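Local structure of dTDP-4-dehydrorhamnose Reductase (Yersinia enterocolitica, 5U9C) at residues T67-C72 / A254-S259; S106-G111 / N128-S133. The protein probably catalyses the NADPH-dependent reduction of dTDP-4-dehydro-beta-L-rhamnose to dTDP-L-rhamnose in the pathway that makes this activated sugar. All coordinates share one frame; numbering follows the deposited sequence. Where two conformers were deposited one is given.

Contact 1 of 2, residues T67-C72 / A254-S259; sequences TDVDLC and APRPYS
A salt bridge between Asp-70 and Arg-256, backed by a small apolar patch, joins the first turn of the short helix 69-74 to the loop that runs between strands 241-245 and 261-262. The guanidinium presents its two terminal nitrogens end-on: Arg-256 NH2 reaches Asp-70 OD1 at 2.9 Å from the syn side, while Arg-256 NH1 lies 3.2 Å from OD2 of the same carboxylate. The two flat groups are not coplanar but turned 46° against each other, and NH1 meets OD2 from above the carboxylate plane. Asp-70 OD1 has a second donor in the backbone, since Ala-254 N points at it almost in line with its C-O bond, 2.9 Å away. One carboxylate thus gathers three N-H groups, and its place at the start of a helix would be expected to favour its negative charge further.

The arginine is steered by its own loop. A bend at chi2 (-55°) folds the chain back, so that Arg-256 NH2 also donates to Ala-254 O at 2.8 Å, which limits rotation of the guanidinium. Over one face of that group sits Val-69 CG1, 4.1 Å above the plane and near its centre; the same methyl packs on Ala-254 CB at 3.6 Å. At the helix start, Asp-68 is the N-cap, its OD1 accepting from Leu-71 N at 3.0 Å.

Arg-256 has been seen to bind (R)-malate in this protein, as have Phe-168 and Lys-171, and the salt bridge is consistent with a role in fixing a residue of that site, although no malate occupies this chain. Around the contact, Ala-254 and Pro-255 also rest on Glu-73 of helix 69-74, Leu-71 leans on Arg-78 of helix 76-97, and Val-69 and Cys-72 face helix 129-144.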
loop_
_atom_site.group_PDB
_atom_site.type_symbol
_atom_site.label_atom_id
_atom_site.label_comp_id
_atom_site.label_asym_id
_atom_site.label_seq_id
_atom_site.Cartn_x
_atom_site.Cartn_y
_atom_site.Cartn_z
ATOM N N THR D 67 -21.019 19.560 -5.223
ATOM C CA THR D 67 -21.087 18.116 -5.404
ATOM C C THR D 67 -20.560 17.607 -6.752
ATOM O O THR D 67 -20.620 16.417 -7.014
ATOM C CB THR D 67 -22.544 17.639 -5.226
ATOM O OG1 THR D 67 -23.359 18.305 -6.186
ATOM C CG2 THR D 67 -23.048 17.981 -3.811
ATOM N N ASP D 68 -20.075 18.504 -7.609
ATOM C CA ASP D 68 -19.438 18.081 -8.871
ATOM C C ASP D 68 -18.036 17.594 -8.472
ATOM O O ASP D 68 -17.115 18.381 -8.277
ATOM C CB ASP D 68 -19.369 19.250 -9.863
ATOM C CG ASP D 68 -18.761 18.856 -11.193
ATOM O OD1 ASP D 68 -17.949 17.892 -11.246
ATOM O OD2 ASP D 68 -19.085 19.528 -12.188
ATOM N N VAL D 69 -17.916 16.282 -8.318
ATOM C CA VAL D 69 -16.674 15.636 -7.875
ATOM C C VAL D 69 -15.442 15.994 -8.729
ATOM O O VAL D 69 -14.341 16.207 -8.207
ATOM C CB VAL D 69 -16.875 14.092 -7.819
ATOM C CG1 VAL D 69 -15.609 13.382 -7.378
ATOM C CG2 VAL D 69 -18.030 13.753 -6.877
ATOM N N ASP D 70 -15.638 16.065 -10.040
ATOM C CA ASP D 70 -14.563 16.371 -10.965
ATOM C C ASP D 70 -14.120 17.823 -10.906
ATOM O O ASP D 70 -12.907 18.124 -10.989
ATOM C CB ASP D 70 -14.984 15.939 -12.351
ATOM C CG ASP D 70 -15.202 14.435 -12.414
ATOM O OD1 ASP D 70 -14.232 13.709 -12.080
ATOM O OD2 ASP D 70 -16.329 13.995 -12.767
ATOM N N LEU D 71 -15.087 18.722 -10.737
ATOM C CA LEU D 71 -14.774 20.143 -10.576
ATOM C C LEU D 71 -13.953 20.303 -9.281
ATOM O O LEU D 71 -12.971 21.045 -9.256
ATOM C CB LEU D 71 -16.048 20.987 -10.526
ATOM C CG LEU D 71 -15.888 22.485 -10.227
ATOM C CD1 LEU D 71 -15.022 23.136 -11.294
ATOM C CD2 LEU D 71 -17.257 23.152 -10.145
ATOM N N CYS D 72 -14.339 19.572 -8.229
ATOM C CA CYS D 72 -13.610 19.620 -6.946
ATOM C C CYS D 72 -12.163 19.185 -7.099
ATOM O O CYS D 72 -11.291 19.731 -6.417
ATOM C CB CYS D 72 -14.274 18.758 -5.881
ATOM S SG CYS D 72 -15.830 19.392 -5.208
ATOM N N ALA D 254 -11.454 13.337 -11.349
ATOM C CA ALA D 254 -11.333 12.786 -10.015
ATOM C C ALA D 254 -11.204 11.281 -9.987
ATOM O O ALA D 254 -12.001 10.598 -10.609
ATOM C CB ALA D 254 -12.536 13.179 -9.183
ATOM N N PRO D 255 -10.212 10.769 -9.245
ATOM C CA PRO D 255 -10.107 9.328 -9.053
ATOM C C PRO D 255 -11.370 8.796 -8.356
ATOM O O PRO D 255 -11.914 9.468 -7.460
ATOM C CB PRO D 255 -8.928 9.172 -8.067
ATOM C CG PRO D 255 -8.199 10.450 -8.074
ATOM C CD PRO D 255 -9.132 11.514 -8.561
ATOM N N ARG D 256 -11.839 7.626 -8.774
ATOM C CA ARG D 256 -12.996 6.976 -8.153
ATOM C C ARG D 256 -12.488 5.642 -7.553
ATOM O O ARG D 256 -11.692 4.943 -8.174
ATOM C CB ARG D 256 -14.119 6.687 -9.157
ATOM C CG ARG D 256 -14.717 7.868 -9.924
ATOM C CD ARG D 256 -15.228 8.953 -9.013
ATOM N NE ARG D 256 -16.242 9.805 -9.640
ATOM C CZ ARG D 256 -16.013 10.797 -10.497
ATOM N NH1 ARG D 256 -17.037 11.486 -10.958
ATOM N NH2 ARG D 256 -14.788 11.096 -10.917
ATOM N N PRO D 257 -12.938 5.288 -6.347
ATOM C CA PRO D 257 -12.459 4.024 -5.753
ATOM C C PRO D 257 -13.125 2.814 -6.411
ATOM O O PRO D 257 -14.118 2.974 -7.119
ATOM C CB PRO D 257 -12.904 4.141 -4.289
ATOM C CG PRO D 257 -14.116 5.029 -4.347
ATOM C CD PRO D 257 -13.977 5.940 -5.527
ATOM N N TYR D 258 -12.569 1.623 -6.209
ATOM C CA TYR D 258 -13.195 0.415 -6.740
ATOM C C TYR D 258 -14.593 0.287 -6.147
ATOM O O TYR D 258 -15.505 -0.187 -6.814
ATOM C CB TYR D 258 -12.333 -0.829 -6.484
ATOM C CG TYR D 258 -11.025 -0.768 -7.271
ATOM C CD1 TYR D 258 -11.044 -0.659 -8.667
ATOM C CD2 TYR D 258 -9.778 -0.831 -6.635
ATOM C CE1 TYR D 258 -9.878 -0.597 -9.401
ATOM C CE2 TYR D 258 -8.597 -0.768 -7.373
ATOM C CZ TYR D 258 -8.665 -0.653 -8.760
ATOM O OH TYR D 258 -7.525 -0.590 -9.535
ATOM N N SER D 259 -14.749 0.731 -4.901
ATOM C CA SER D 259 -16.052 0.772 -4.293
ATOM C C SER D 259 -16.217 1.871 -3.261
ATOM O O SER D 259 -15.292 2.155 -2.463
ATOM C CB SER D 259 -16.391 -0.545 -3.622
ATOM O OG SER D 259 -17.702 -0.479 -3.109
#

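Contact 2 of 2, residues S106-G111 / N128-S133; sequences SSNVFG and NYYGRS
Ser-106 and Asn-108 receive the Tyr-130 ring largely at its edge. With CG of Tyr-130 swung opposite the backbone N (chi1 170°), the ring reaches back from helix 129-144 to the end of strand 100-106, where its CE2 lies 3.7 Å from Ser-106 OG, close to the ring plane. Asn-108 CB approaches Tyr-130 CD2 obliquely at 3.8 Å, its amide plane standing 79° from the ring. Ser-106 OG accepts from Asn-108 N at 2.9 Å, an ST turn at the start of the 3-10 segment 107-109. Tyr-130 opens a sequence matching the YxxxK signature of short-chain dehydrogenases/reductases, consistent with the Rossmann-type sheet to which strand 100-106 belongs.

Beyond the ring the backbones come close. Gly-131, lacking a side chain, lets its CA approach Asn-108 O to 3.3 Å in a CA-H...O contact, and Val-109 CG1 lies 3.9 Å from Gly-131 O. The backbone O of Asn-108 also accepts from a water at 2.7 Å, which in turn donates weakly to Asn-128 OD1. Asn-128, modelled in two conformers, has chi1 48° in the one described; this brings OD1 over the helix start to cap Gly-131 N at 3.0 Å, while its ND2 is hydrogen-bonded to Pro-255 O.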
loop_
_atom_site.group_PDB
_atom_site.type_symbol
_atom_site.label_atom_id
_atom_site.label_comp_id
_atom_site.label_asym_id
_atom_site.label_seq_id
_atom_site.Cartn_x
_atom_site.Cartn_y
_atom_site.Cartn_z
ATOM N N SER D 106 -21.253 12.149 2.597
ATOM C CA SER D 106 -21.175 11.243 1.453
ATOM C C SER D 106 -20.337 10.001 1.677
ATOM O O SER D 106 -19.374 9.996 2.441
ATOM C CB SER D 106 -20.535 12.033 0.292
ATOM O OG SER D 106 -20.191 11.232 -0.828
ATOM N N SER D 107 -20.718 8.949 0.976
ATOM C CA SER D 107 -19.964 7.716 0.960
ATOM C C SER D 107 -18.534 7.979 0.421
ATOM O O SER D 107 -17.642 7.174 0.663
ATOM C CB SER D 107 -20.683 6.678 0.081
ATOM O OG SER D 107 -20.847 7.134 -1.252
ATOM N N ASN D 108 -18.326 9.100 -0.296
ATOM C CA ASN D 108 -16.993 9.456 -0.835
ATOM C C ASN D 108 -15.947 9.780 0.215
ATOM O O ASN D 108 -14.812 10.053 -0.143
ATOM C CB ASN D 108 -17.052 10.622 -1.835
ATOM C CG ASN D 108 -17.126 10.166 -3.262
ATOM O OD1 ASN D 108 -18.182 10.240 -3.893
ATOM N ND2 ASN D 108 -15.989 9.683 -3.795
ATOM N N VAL D 109 -16.311 9.780 1.497
ATOM C CA VAL D 109 -15.299 9.929 2.530
ATOM C C VAL D 109 -14.512 8.605 2.610
ATOM O O VAL D 109 -13.444 8.543 3.217
ATOM C CB VAL D 109 -15.858 10.329 3.913
ATOM C CG1 VAL D 109 -16.591 11.662 3.831
ATOM C CG2 VAL D 109 -16.741 9.235 4.515
ATOM N N PHE D 110 -15.059 7.550 2.008
ATOM C CA PHE D 110 -14.386 6.260 1.954
ATOM C C PHE D 110 -13.853 5.975 0.541
ATOM O O PHE D 110 -14.245 6.636 -0.440
ATOM C CB PHE D 110 -15.345 5.130 2.328
ATOM C CG PHE D 110 -15.880 5.220 3.719
ATOM C CD1 PHE D 110 -15.064 4.912 4.809
ATOM C CD2 PHE D 110 -17.194 5.571 3.946
ATOM C CE1 PHE D 110 -15.551 4.975 6.103
ATOM C CE2 PHE D 110 -17.694 5.639 5.240
ATOM C CZ PHE D 110 -16.876 5.337 6.317
ATOM N N GLY D 111 -12.981 4.980 0.450
ATOM C CA GLY D 111 -12.496 4.508 -0.830
ATOM C C GLY D 111 -11.038 4.169 -0.911
ATOM O O GLY D 111 -10.668 3.246 -1.617
ATOM N N ASN D 128 -10.267 11.367 -3.160
ATOM C CA ASN D 128 -10.291 12.580 -3.986
ATOM C C ASN D 128 -10.603 13.840 -3.179
ATOM O O ASN D 128 -10.931 13.759 -1.980
ATOM C CB ASN D 128 -11.276 12.375 -5.150
ATOM C CG ASN D 128 -12.629 11.812 -4.707
ATOM O OD1 ASN D 128 -13.210 12.234 -3.696
ATOM N ND2 ASN D 128 -13.159 10.883 -5.498
ATOM N N TYR D 129 -10.478 15.008 -3.814
ATOM C CA TYR D 129 -10.705 16.265 -3.100
ATOM C C TYR D 129 -12.133 16.488 -2.634
ATOM O O TYR D 129 -12.333 17.044 -1.574
ATOM C CB TYR D 129 -10.109 17.484 -3.838
ATOM C CG TYR D 129 -8.589 17.533 -3.715
ATOM C CD1 TYR D 129 -7.982 17.838 -2.488
ATOM C CD2 TYR D 129 -7.753 17.222 -4.807
ATOM C CE1 TYR D 129 -6.596 17.871 -2.372
ATOM C CE2 TYR D 129 -6.363 17.256 -4.693
ATOM C CZ TYR D 129 -5.791 17.582 -3.482
ATOM O OH TYR D 129 -4.432 17.576 -3.354
ATOM N N TYR D 130 -13.116 16.005 -3.397
ATOM C CA TYR D 130 -14.499 16.102 -2.980
ATOM C C TYR D 130 -14.660 15.380 -1.634
ATOM O O TYR D 130 -15.162 15.958 -0.660
ATOM C CB TYR D 130 -15.446 15.498 -4.024
ATOM C CG TYR D 130 -16.855 15.364 -3.496
ATOM C CD1 TYR D 130 -17.611 16.501 -3.206
ATOM C CD2 TYR D 130 -17.415 14.117 -3.246
ATOM C CE1 TYR D 130 -18.878 16.403 -2.679
ATOM C CE2 TYR D 130 -18.708 14.011 -2.742
ATOM C CZ TYR D 130 -19.421 15.154 -2.449
ATOM O OH TYR D 130 -20.691 15.078 -1.947
ATOM N N GLY D 131 -14.198 14.135 -1.587
ATOM C CA GLY D 131 -14.292 13.326 -0.359
ATOM C C GLY D 131 -13.568 13.957 0.829
ATOM O O GLY D 131 -14.108 13.999 1.953
ATOM N N ARG D 132 -12.360 14.480 0.585
ATOM C CA ARG D 132 -11.611 15.159 1.625
ATOM C C ARG D 132 -12.389 16.367 2.173
ATOM O O ARG D 132 -12.432 16.583 3.385
ATOM C CB ARG D 132 -10.265 15.633 1.086
ATOM C CG ARG D 132 -9.300 14.510 0.757
ATOM C CD ARG D 132 -8.066 14.988 0.015
ATOM N NE ARG D 132 -7.278 13.851 -0.398
ATOM C CZ ARG D 132 -6.957 13.507 -1.636
ATOM N NH1 ARG D 132 -7.190 14.304 -2.669
ATOM N NH2 ARG D 132 -6.244 12.398 -1.824
ATOM N N SER D 133 -12.991 17.157 1.272
ATOM C CA SER D 133 -13.730 18.355 1.683
ATOM C C SER D 133 -14.959 18.024 2.523
ATOM O O SER D 133 -15.262 18.720 3.495
ATOM C CB SER D 133 -14.100 19.225 0.472
ATOM O OG SER D 133 -15.118 18.641 -0.356
HETATM O O HOH W 1 -12.872 9.988 -1.989
#

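How the contacts relate
From the N terminus the chain first reaches 67-72, at the start of helix 69-74, then 106-111, which begins at the last residue of strand 100-106. After 16 intervening residues it returns as 128-133, and contact 2 closes this short loop. Contact 1 closes the far longer one, 181 residues between its segments, when 254-259 comes back to helix 69-74. The smaller loop therefore lies wholly within the larger, without crossing it. The two contacts also touch: Val-69 CG2 packs on Tyr-130 CD2 at 3.7 Å, and Pro-257 CB packs on Gly-111 CA. Together they tie helices 69-74 and 129-144, a central sheet strand and a late loop into one region.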